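Local coordinates for protein molybdopterin molybdotransferase (Pyrococcus horikoshii, PDB 1UZ5) that probably inserts molybdenum from molybdate into adenylyl-molybdopterin, releasing AMP, in molybdenum cofactor biosynthesis, as a member of the MoeA family, at residues 38-44 with 149-155; 78-84 with 96-102; 177-181 with 321-325; 216-220 with 398-402. All coordinates share one frame; numbering follows the deposited sequence. Where two conformers were deposited one is given.

Overall arrangement
Contacts 1 and 2 both join strands of the N-terminal region, with contact 2 lying inside the chain loop that contact 1 closes, yet their centres are about 39 Å apart. Each depends on backbone hydrogen bonds, antiparallel and bulged in contact 1, parallel in contact 2, and both are partly buried. Contacts 3 and 4 hold through side chains instead. Contact 3 is partly buried apolar packing against a helix end, whereas contact 4 is a charged surface contact of the C-terminal tail. F178 touches A38, A39 and K155, joining contact 3 to contact 1, and L323 meets L219 and G220, joining it to contact 4. Contact 2 stands far out, its centre about 53 Å from that of contact 3.

Contact 1 of 4, residues 38-44 with 149-155; sequences AAEDIYS and GRLLVKK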
# COMPACT_ATOMS: atom_id res chain seq x y z
N ALA A 38 4.11 -6.49 0.24
CA ALA A 38 4.83 -7.54 -0.48
C ALA A 38 6.31 -7.18 -0.64
O ALA A 38 6.64 -6.12 -1.16
CB ALA A 38 4.19 -7.77 -1.85
N ALA A 39 7.19 -8.08 -0.21
CA ALA A 39 8.62 -7.84 -0.30
C ALA A 39 9.19 -8.10 -1.70
O ALA A 39 10.33 -7.73 -1.99
CB ALA A 39 9.37 -8.68 0.73
N GLU A 40 8.40 -8.73 -2.56
CA GLU A 40 8.84 -9.00 -3.93
C GLU A 40 7.67 -9.35 -4.83
O GLU A 40 6.58 -9.69 -4.36
CB GLU A 40 9.86 -10.14 -3.97
CG GLU A 40 9.39 -11.44 -3.37
CD GLU A 40 10.42 -12.56 -3.50
OE1 GLU A 40 11.61 -12.30 -3.23
OE2 GLU A 40 10.03 -13.69 -3.85
N ASP A 41 7.90 -9.26 -6.14
CA ASP A 41 6.86 -9.58 -7.10
C ASP A 41 6.42 -11.02 -6.87
O ASP A 41 7.21 -11.84 -6.40
CB ASP A 41 7.38 -9.44 -8.54
CG ASP A 41 7.89 -8.05 -8.86
OD1 ASP A 41 7.20 -7.05 -8.53
OD2 ASP A 41 8.98 -7.94 -9.46
N ILE A 42 5.16 -11.30 -7.17
CA ILE A 42 4.62 -12.65 -7.03
C ILE A 42 3.94 -12.98 -8.35
O ILE A 42 3.07 -12.24 -8.82
CB ILE A 42 3.58 -12.75 -5.91
CG1 ILE A 42 4.20 -12.29 -4.59
CG2 ILE A 42 3.09 -14.19 -5.79
CD1 ILE A 42 3.22 -12.26 -3.43
N TYR A 43 4.33 -14.10 -8.96
CA TYR A 43 3.77 -14.52 -10.23
C TYR A 43 2.90 -15.76 -10.02
O TYR A 43 3.20 -16.59 -9.17
CB TYR A 43 4.92 -14.82 -11.20
CG TYR A 43 5.80 -13.61 -11.48
CD1 TYR A 43 5.48 -12.71 -12.49
CD2 TYR A 43 6.93 -13.36 -10.71
CE1 TYR A 43 6.27 -11.59 -12.74
CE2 TYR A 43 7.73 -12.24 -10.95
CZ TYR A 43 7.40 -11.36 -11.96
OH TYR A 43 8.18 -10.25 -12.19
N SER A 44 1.83 -15.90 -10.79
CA SER A 44 0.95 -17.05 -10.61
C SER A 44 1.70 -18.36 -10.80
O SER A 44 2.36 -18.56 -11.81
CB SER A 44 -0.22 -17.01 -11.58
OG SER A 44 -1.10 -18.09 -11.29
N GLY A 149 2.47 -17.89 -14.45
CA GLY A 149 3.56 -16.96 -14.67
C GLY A 149 3.15 -15.50 -14.76
O GLY A 149 4.01 -14.62 -14.86
N ARG A 150 1.86 -15.22 -14.71
CA ARG A 150 1.38 -13.84 -14.78
C ARG A 150 1.68 -13.08 -13.49
O ARG A 150 1.55 -13.64 -12.40
CB ARG A 150 -0.12 -13.81 -15.05
CG ARG A 150 -0.66 -12.40 -15.23
CD ARG A 150 -2.16 -12.40 -15.48
NE ARG A 150 -2.66 -11.05 -15.75
CZ ARG A 150 -2.29 -10.31 -16.79
NH1 ARG A 150 -1.41 -10.78 -17.66
NH2 ARG A 150 -2.81 -9.10 -16.96
N LEU A 151 2.06 -11.82 -13.61
CA LEU A 151 2.35 -11.00 -12.43
C LEU A 151 1.06 -10.80 -11.64
O LEU A 151 0.08 -10.26 -12.17
CB LEU A 151 2.91 -9.64 -12.86
CG LEU A 151 3.16 -8.63 -11.73
CD1 LEU A 151 4.18 -9.19 -10.74
CD2 LEU A 151 3.64 -7.32 -12.31
N LEU A 152 1.04 -11.23 -10.38
CA LEU A 152 -0.14 -11.08 -9.53
C LEU A 152 -0.04 -9.92 -8.53
O LEU A 152 -0.99 -9.17 -8.35
CB LEU A 152 -0.40 -12.37 -8.75
CG LEU A 152 -0.61 -13.63 -9.60
CD1 LEU A 152 -0.91 -14.81 -8.70
CD2 LEU A 152 -1.74 -13.40 -10.59
N VAL A 153 1.11 -9.80 -7.88
CA VAL A 153 1.35 -8.75 -6.89
C VAL A 153 2.75 -8.16 -7.08
O VAL A 153 3.71 -8.91 -7.25
CB VAL A 153 1.24 -9.31 -5.45
CG1 VAL A 153 1.65 -8.25 -4.43
CG2 VAL A 153 -0.18 -9.79 -5.18
N LYS A 154 2.86 -6.83 -7.05
CA LYS A 154 4.15 -6.16 -7.23
C LYS A 154 4.90 -5.95 -5.92
O LYS A 154 4.30 -5.88 -4.86
CB LYS A 154 3.97 -4.77 -7.86
CG LYS A 154 3.52 -4.73 -9.30
CD LYS A 154 3.49 -3.29 -9.80
CE LYS A 154 2.92 -3.19 -11.21
NZ LYS A 154 3.73 -3.95 -12.20
N LYS A 155 6.21 -5.84 -6.02
CA LYS A 155 7.02 -5.58 -4.83
C LYS A 155 6.55 -4.22 -4.34
O LYS A 155 6.32 -3.31 -5.14
CB LYS A 155 8.50 -5.51 -5.21
CG LYS A 155 9.42 -5.10 -4.06
CD LYS A 155 10.84 -4.90 -4.57
CE LYS A 155 11.77 -4.47 -3.45
NZ LYS A 155 13.17 -4.32 -3.95
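L151 sets its CD1 methyl over one face of the Y43 ring, CD1 lying 4.2 Å from the ring centroid and 28° off the normal, a CH-pi contact. With CG anti to the carbonyl carbon (chi1 -61°), the Y43 ring lies beside its own backbone N, its CD1-CE1 side against L151. The same methyl also reaches CB of D41. On the opposite face of the sheet I42 and V153 stand side by side and point the same way, I42 CD1 being 4.1 Å from V153 CB; V175 and L167 continue this apolar layer, for which branched aliphatic residues are well suited. A38, small enough to sit close, puts CB 3.7 Å from V153 CG1. The two segments form an antiparallel two-stranded sheet of the MoeA N-terminal region, broken by a classic beta bulge: L152 N and V153 N both donate to I42 O, L152 N at 2.8 Å. The extra residue sends L152 toward S44, where its CD1 packs tightly, 3.5 Å from S44 CA, beside V170. D41 ends the strand pairing by side chain: its OD1 accepts from K155 N at 3.0 Å, met from above the carboxylate plane. With an alanine at D41 the K155 amide would probably lose this acceptor, leaving the segment beyond the bulge freer to shift. K155 itself runs extended, its CG 3.5 Å from A39 O. At the other end G149 N donates to S44 O at 2.7 Å, and the backbone angles of G149 are ones that a CB would strain, while S44 OG is bonded to I46 O.

Contact 2 of 4, residues 78-84 with 96-102; sequences KVIGSVH and GEAAYIS. With SO4 (sulfate ion), chain B.
The parallel strands ending in V83 and I101 form the central pair of the mixed six-stranded sheet in the MoeA N-terminal region, joined by a crossover that contains no helix. They run at 30° to one another. A98 is held through both its backbone polar atoms, its N donating to K78 O (2.8 Å) and its O accepting from I80 N. Small and buried, A98 fits against V61 and I127 of the flanking strands. Between the V79-A98 and S82-Y100 pairs the first strand has two residues, I80 and G81, against A99 alone. I80 crosses E97 at about a right angle, CG2 resting 3.7 Å from E97 CG, while E97 OE2 is bonded to G94 N. Further on, the beta-branched V83 and I101 share the same face, V83 CB 4.1 Å from I101 CG1. The rings of H84 and Y100 meet obliquely, planes 44° apart, with H84 NE2 3.9 Å from Y100 CE2 and near the plane of the tyrosine. S102, its OG held between backbone N and carbonyl carbon (chi1 57°), faces a sulfate, probably from the crystallisation liquor, that also binds A85 N; S102 OG donates to sulfate O4 at 2.7 Å.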
# COMPACT_ATOMS: atom_id res chain seq x y z
N LYS A 78 -23.45 -41.35 -28.44
CA LYS A 78 -23.80 -42.17 -27.29
C LYS A 78 -23.22 -41.56 -26.01
O LYS A 78 -22.02 -41.26 -25.96
CB LYS A 78 -23.26 -43.59 -27.49
CG LYS A 78 -23.73 -44.60 -26.47
CD LYS A 78 -23.17 -45.98 -26.78
CE LYS A 78 -23.60 -47.01 -25.74
NZ LYS A 78 -23.00 -48.36 -26.00
N VAL A 79 -24.06 -41.36 -25.00
CA VAL A 79 -23.61 -40.78 -23.72
C VAL A 79 -23.04 -41.92 -22.89
O VAL A 79 -23.77 -42.77 -22.39
CB VAL A 79 -24.78 -40.12 -22.99
CG1 VAL A 79 -24.31 -39.49 -21.67
CG2 VAL A 79 -25.40 -39.06 -23.88
N ILE A 80 -21.72 -41.93 -22.72
CA ILE A 80 -21.07 -43.01 -21.99
C ILE A 80 -20.68 -42.73 -20.54
O ILE A 80 -20.19 -43.62 -19.84
CB ILE A 80 -19.81 -43.46 -22.73
CG1 ILE A 80 -18.74 -42.37 -22.62
CG2 ILE A 80 -20.12 -43.72 -24.20
CD1 ILE A 80 -17.36 -42.86 -22.96
N GLY A 81 -20.90 -41.50 -20.09
CA GLY A 81 -20.53 -41.18 -18.72
C GLY A 81 -20.88 -39.76 -18.36
O GLY A 81 -21.60 -39.08 -19.10
N SER A 82 -20.36 -39.29 -17.23
CA SER A 82 -20.65 -37.92 -16.80
C SER A 82 -19.52 -37.36 -15.94
O SER A 82 -18.71 -38.11 -15.40
CB SER A 82 -21.95 -37.88 -15.99
OG SER A 82 -21.80 -38.60 -14.77
N VAL A 83 -19.47 -36.04 -15.83
CA VAL A 83 -18.46 -35.40 -15.01
C VAL A 83 -19.12 -34.29 -14.21
O VAL A 83 -19.79 -33.42 -14.78
CB VAL A 83 -17.32 -34.76 -15.84
CG1 VAL A 83 -16.22 -34.25 -14.89
CG2 VAL A 83 -16.74 -35.79 -16.82
N HIS A 84 -18.96 -34.34 -12.90
CA HIS A 84 -19.53 -33.33 -12.03
C HIS A 84 -18.45 -32.57 -11.27
O HIS A 84 -17.29 -32.97 -11.26
CB HIS A 84 -20.53 -33.96 -11.06
CG HIS A 84 -21.82 -34.37 -11.71
ND1 HIS A 84 -21.94 -35.53 -12.45
CD2 HIS A 84 -23.02 -33.76 -11.77
CE1 HIS A 84 -23.16 -35.61 -12.94
NE2 HIS A 84 -23.84 -34.54 -12.54
N GLY A 96 -17.88 -40.70 -31.73
CA GLY A 96 -19.30 -41.00 -31.57
C GLY A 96 -19.73 -41.12 -30.11
O GLY A 96 -20.79 -41.67 -29.83
N GLU A 97 -18.91 -40.61 -29.19
CA GLU A 97 -19.23 -40.70 -27.77
C GLU A 97 -19.26 -39.33 -27.09
O GLU A 97 -18.50 -38.44 -27.45
CB GLU A 97 -18.23 -41.62 -27.07
CG GLU A 97 -18.43 -43.09 -27.42
CD GLU A 97 -17.34 -43.98 -26.86
OE1 GLU A 97 -17.52 -45.22 -26.86
OE2 GLU A 97 -16.30 -43.45 -26.42
N ALA A 98 -20.14 -39.19 -26.10
CA ALA A 98 -20.30 -37.94 -25.37
C ALA A 98 -20.46 -38.21 -23.86
O ALA A 98 -20.63 -39.35 -23.43
CB ALA A 98 -21.51 -37.19 -25.88
N ALA A 99 -20.40 -37.14 -23.07
CA ALA A 99 -20.56 -37.27 -21.63
C ALA A 99 -21.35 -36.09 -21.09
O ALA A 99 -21.15 -34.95 -21.53
CB ALA A 99 -19.20 -37.32 -20.95
N TYR A 100 -22.26 -36.36 -20.17
CA TYR A 100 -22.99 -35.26 -19.57
C TYR A 100 -21.95 -34.55 -18.70
O TYR A 100 -21.08 -35.19 -18.11
CB TYR A 100 -24.12 -35.75 -18.67
CG TYR A 100 -24.77 -34.59 -17.95
CD1 TYR A 100 -25.57 -33.69 -18.64
CD2 TYR A 100 -24.48 -34.32 -16.61
CE1 TYR A 100 -26.07 -32.55 -18.03
CE2 TYR A 100 -24.97 -33.18 -15.99
CZ TYR A 100 -25.76 -32.29 -16.70
OH TYR A 100 -26.22 -31.15 -16.11
N ILE A 101 -22.04 -33.23 -18.62
CA ILE A 101 -21.09 -32.49 -17.80
C ILE A 101 -21.78 -31.25 -17.25
O ILE A 101 -22.59 -30.63 -17.94
CB ILE A 101 -19.85 -32.07 -18.63
CG1 ILE A 101 -18.80 -31.43 -17.72
CG2 ILE A 101 -20.25 -31.09 -19.74
CD1 ILE A 101 -17.44 -31.29 -18.39
N SER A 102 -21.50 -30.91 -16.00
CA SER A 102 -22.12 -29.73 -15.40
C SER A 102 -21.16 -28.55 -15.45
O SER A 102 -19.94 -28.72 -15.58
CB SER A 102 -22.55 -30.02 -13.96
OG SER A 102 -21.47 -30.45 -13.17
S SO4 B . -22.65 -30.52 -9.67
O1 SO4 B . -23.88 -30.44 -10.73
O2 SO4 B . -22.56 -29.20 -9.09
O3 SO4 B . -22.88 -31.45 -8.79
O4 SO4 B . -21.50 -30.74 -10.52

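Contact 3 of 4, residues 177-181 with 321-325; sequences VFRKP and RALGR. With SO4 (sulfate ion), chain C.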
# COMPACT_ATOMS: atom_id res chain seq x y z
N VAL A 177 6.79 -10.79 3.04
CA VAL A 177 6.50 -9.38 3.23
C VAL A 177 7.65 -8.69 3.97
O VAL A 177 8.45 -9.35 4.63
CB VAL A 177 5.19 -9.19 4.01
CG1 VAL A 177 4.02 -9.77 3.23
CG2 VAL A 177 5.30 -9.86 5.37
N PHE A 178 7.73 -7.38 3.83
CA PHE A 178 8.77 -6.62 4.51
C PHE A 178 8.46 -6.60 5.99
O PHE A 178 7.30 -6.48 6.39
CB PHE A 178 8.81 -5.18 4.00
CG PHE A 178 9.46 -5.01 2.66
CD1 PHE A 178 10.81 -5.29 2.49
CD2 PHE A 178 8.73 -4.51 1.59
CE1 PHE A 178 11.43 -5.08 1.26
CE2 PHE A 178 9.34 -4.29 0.36
CZ PHE A 178 10.69 -4.57 0.19
N ARG A 179 9.49 -6.73 6.81
CA ARG A 179 9.29 -6.63 8.25
C ARG A 179 9.01 -5.14 8.43
O ARG A 179 9.41 -4.33 7.59
CB ARG A 179 10.56 -7.04 9.01
CG ARG A 179 10.83 -8.53 8.99
CD ARG A 179 12.12 -8.87 9.72
NE ARG A 179 12.42 -10.30 9.66
CZ ARG A 179 11.74 -11.22 10.34
NH1 ARG A 179 10.73 -10.87 11.12
NH2 ARG A 179 12.07 -12.50 10.23
N LYS A 180 8.32 -4.77 9.49
CA LYS A 180 8.00 -3.37 9.69
C LYS A 180 9.19 -2.57 10.21
O LYS A 180 9.76 -2.91 11.24
CB LYS A 180 6.81 -3.23 10.64
CG LYS A 180 5.53 -3.84 10.10
CD LYS A 180 4.39 -3.75 11.09
CE LYS A 180 3.10 -4.30 10.51
NZ LYS A 180 1.98 -4.23 11.48
N PRO A 181 9.58 -1.51 9.49
CA PRO A 181 10.71 -0.67 9.91
C PRO A 181 10.34 -0.06 11.26
O PRO A 181 9.27 0.55 11.40
CB PRO A 181 10.77 0.39 8.82
CG PRO A 181 10.14 -0.28 7.64
CD PRO A 181 8.98 -1.00 8.25
N ARG A 321 10.67 4.02 0.92
CA ARG A 321 11.73 3.34 0.19
C ARG A 321 12.10 2.03 0.87
O ARG A 321 12.42 1.05 0.21
CB ARG A 321 12.96 4.23 0.08
CG ARG A 321 12.77 5.40 -0.86
CD ARG A 321 13.83 6.46 -0.63
NE ARG A 321 13.54 7.64 -1.43
CZ ARG A 321 13.89 8.88 -1.10
NH1 ARG A 321 13.58 9.89 -1.91
NH2 ARG A 321 14.56 9.11 0.02
N ALA A 322 12.04 2.02 2.20
CA ALA A 322 12.35 0.81 2.95
C ALA A 322 11.28 -0.26 2.68
O ALA A 322 11.52 -1.45 2.88
CB ALA A 322 12.39 1.12 4.42
N LEU A 323 10.10 0.18 2.25
CA LEU A 323 9.00 -0.74 1.98
C LEU A 323 8.80 -0.95 0.48
O LEU A 323 7.74 -1.41 0.05
CB LEU A 323 7.71 -0.21 2.61
CG LEU A 323 7.71 -0.12 4.13
CD1 LEU A 323 6.51 0.68 4.60
CD2 LEU A 323 7.70 -1.51 4.73
N GLY A 324 9.81 -0.60 -0.31
CA GLY A 324 9.72 -0.75 -1.75
C GLY A 324 8.65 0.13 -2.37
O GLY A 324 8.21 -0.11 -3.49
N ARG A 325 8.24 1.15 -1.63
CA ARG A 325 7.21 2.08 -2.09
C ARG A 325 7.88 3.37 -2.53
O ARG A 325 7.22 4.39 -2.73
CB ARG A 325 6.24 2.39 -0.95
CG ARG A 325 5.95 1.21 -0.05
CD ARG A 325 4.60 0.62 -0.34
NE ARG A 325 3.51 1.50 0.06
CZ ARG A 325 2.25 1.34 -0.33
NH1 ARG A 325 1.94 0.33 -1.13
NH2 ARG A 325 1.31 2.18 0.07
S SO4 C . -0.81 0.10 -3.34
O1 SO4 C . 0.13 0.36 -4.64
O2 SO4 C . -0.17 -1.00 -2.64
O3 SO4 C . -0.90 1.18 -2.62
O4 SO4 C . -2.04 -0.36 -3.92
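F178, P181 and L323 make the apolar part of the contact. L323 CD2 fits between the other two, 3.9 Å from F178 CB and 3.8 Å from P181 CD, and P181 CG touches the methyl of A322; a compact ring and a small alanine let the strand exit come close to the helix. The second kind of interaction is with the F178 ring. The carbonyl oxygen A322 O stands 3.9 Å above the ring plane, over its centre, and L323 CA makes an off-centre CH-pi contact 4.2 Å from the ring centroid. L323 O approaches obliquely, 3.3 Å from F178 CE2. Beside the contact, R325, bent at chi2 (-103°) and chi3, brings NH1 to sulfate O2 at 2.9 Å, with O2 in the guanidinium plane. R158 N and K328 NZ also bind this sulfate, and R325 NH1 also donates to G156 O. The sulfate probably comes from the crystallisation liquor. G324 has a positive phi, and a CB there would press against F178 CE2. Its N bonds back to R321 O at 3.1 Å, making G324 the C-prime residue of the Schellman motif that ends helix 304-322.

Contact 4 of 4, residues 216-220 with 398-402; sequences INELG and LFKGW
The W402 ring carries the carboxylate of E218 on one face, with E218 CD 3.3 Å above the ring plane and offset toward the rim. The two planes are only 19° apart, so the groups are stacked, and E218 CG lies 3.4 Å from W402 CZ2. Because OE1 sits over the face, its nearness to NE1 of W402 gives no hydrogen bond. K400 approaches from the other side of the carboxylate: NZ donates to E218 OE1 at 2.9 Å in a salt bridge, 57° out of the carboxylate plane. Bends at chi3 and chi4 curl the lysine so that its NZ comes back beside E218 CB. The C-terminal tail is thus laid on helix 208-219 of the probable molybdopterin-binding domain, just before G220, whose positive phi closes the helix in a Schellman motif. A glutamine in place of E218 would probably leave the K400 ammonium without its charged mate and weaken the hold on the tail. The terminal carboxylate also comes near, OXT of W402 lying 3.5 Å from E218 OE2. Such a neighbour may raise the proton affinity of E218, which the lysine would oppose, though K400 and G401 are poorly ordered.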
# COMPACT_ATOMS: atom_id res chain seq x y z
N ILE A 216 3.10 6.44 11.36
CA ILE A 216 4.11 5.47 10.99
C ILE A 216 3.47 4.08 10.89
O ILE A 216 3.73 3.34 9.95
CB ILE A 216 5.25 5.45 12.03
CG1 ILE A 216 6.02 6.78 11.95
CG2 ILE A 216 6.17 4.26 11.79
CD1 ILE A 216 7.11 6.92 12.99
N ASN A 217 2.62 3.75 11.86
CA ASN A 217 1.94 2.46 11.84
C ASN A 217 1.08 2.37 10.58
O ASN A 217 1.04 1.34 9.92
CB ASN A 217 1.03 2.29 13.06
CG ASN A 217 1.81 2.02 14.33
OD1 ASN A 217 2.94 1.53 14.29
ND2 ASN A 217 1.19 2.31 15.48
N GLU A 218 0.40 3.46 10.25
CA GLU A 218 -0.46 3.50 9.08
C GLU A 218 0.27 3.31 7.76
O GLU A 218 -0.25 2.64 6.87
CB GLU A 218 -1.26 4.81 9.04
CG GLU A 218 -2.45 4.85 9.99
CD GLU A 218 -3.35 6.05 9.74
OE1 GLU A 218 -3.41 6.53 8.59
OE2 GLU A 218 -4.02 6.51 10.70
N LEU A 219 1.46 3.88 7.62
CA LEU A 219 2.18 3.74 6.36
C LEU A 219 2.89 2.40 6.21
O LEU A 219 3.41 2.08 5.14
CB LEU A 219 3.15 4.91 6.16
CG LEU A 219 4.36 5.09 7.08
CD1 LEU A 219 5.45 4.09 6.73
CD2 LEU A 219 4.89 6.51 6.91
N GLY A 220 2.93 1.61 7.28
CA GLY A 220 3.57 0.30 7.20
C GLY A 220 4.72 0.03 8.15
O GLY A 220 5.29 -1.07 8.13
N LEU A 398 -0.89 15.69 0.02
CA LEU A 398 -1.74 15.30 1.13
C LEU A 398 -1.01 14.53 2.21
O LEU A 398 -0.00 13.87 1.96
CB LEU A 398 -2.92 14.48 0.62
CG LEU A 398 -4.05 15.25 -0.06
CD1 LEU A 398 -3.51 16.05 -1.24
CD2 LEU A 398 -5.12 14.28 -0.53
N PHE A 399 -1.52 14.63 3.43
CA PHE A 399 -0.93 13.92 4.56
C PHE A 399 -1.52 12.52 4.62
O PHE A 399 -2.30 12.19 5.51
CB PHE A 399 -1.22 14.67 5.86
CG PHE A 399 -0.58 16.02 5.94
CD1 PHE A 399 0.78 16.17 5.67
CD2 PHE A 399 -1.31 17.13 6.32
CE1 PHE A 399 1.39 17.42 5.77
CE2 PHE A 399 -0.71 18.39 6.42
CZ PHE A 399 0.64 18.53 6.15
N LYS A 400 -1.14 11.69 3.65
CA LYS A 400 -1.62 10.32 3.56
C LYS A 400 -3.15 10.29 3.66
O LYS A 400 -3.84 10.96 2.89
CB LYS A 400 -0.99 9.48 4.68
CG LYS A 400 -1.39 8.01 4.68
CD LYS A 400 -0.42 7.16 5.49
CE LYS A 400 -0.08 7.82 6.83
NZ LYS A 400 -1.31 8.20 7.58
N GLY A 401 -3.68 9.53 4.61
CA GLY A 401 -5.12 9.44 4.76
C GLY A 401 -5.56 8.68 5.99
O GLY A 401 -4.76 8.00 6.63
N TRP A 402 -6.84 8.80 6.30
CA TRP A 402 -7.48 8.15 7.45
C TRP A 402 -6.65 8.16 8.74
O TRP A 402 -5.53 8.71 8.74
CB TRP A 402 -7.88 6.71 7.10
CG TRP A 402 -6.83 5.66 7.37
CD1 TRP A 402 -5.76 5.34 6.59
CD2 TRP A 402 -6.75 4.80 8.52
NE1 TRP A 402 -5.02 4.34 7.17
CE2 TRP A 402 -5.61 3.99 8.36
CE3 TRP A 402 -7.54 4.64 9.67
CZ2 TRP A 402 -5.24 3.02 9.30
CZ3 TRP A 402 -7.17 3.69 10.61
CH2 TRP A 402 -6.03 2.89 10.42
OXT TRP A 402 -7.15 7.61 9.73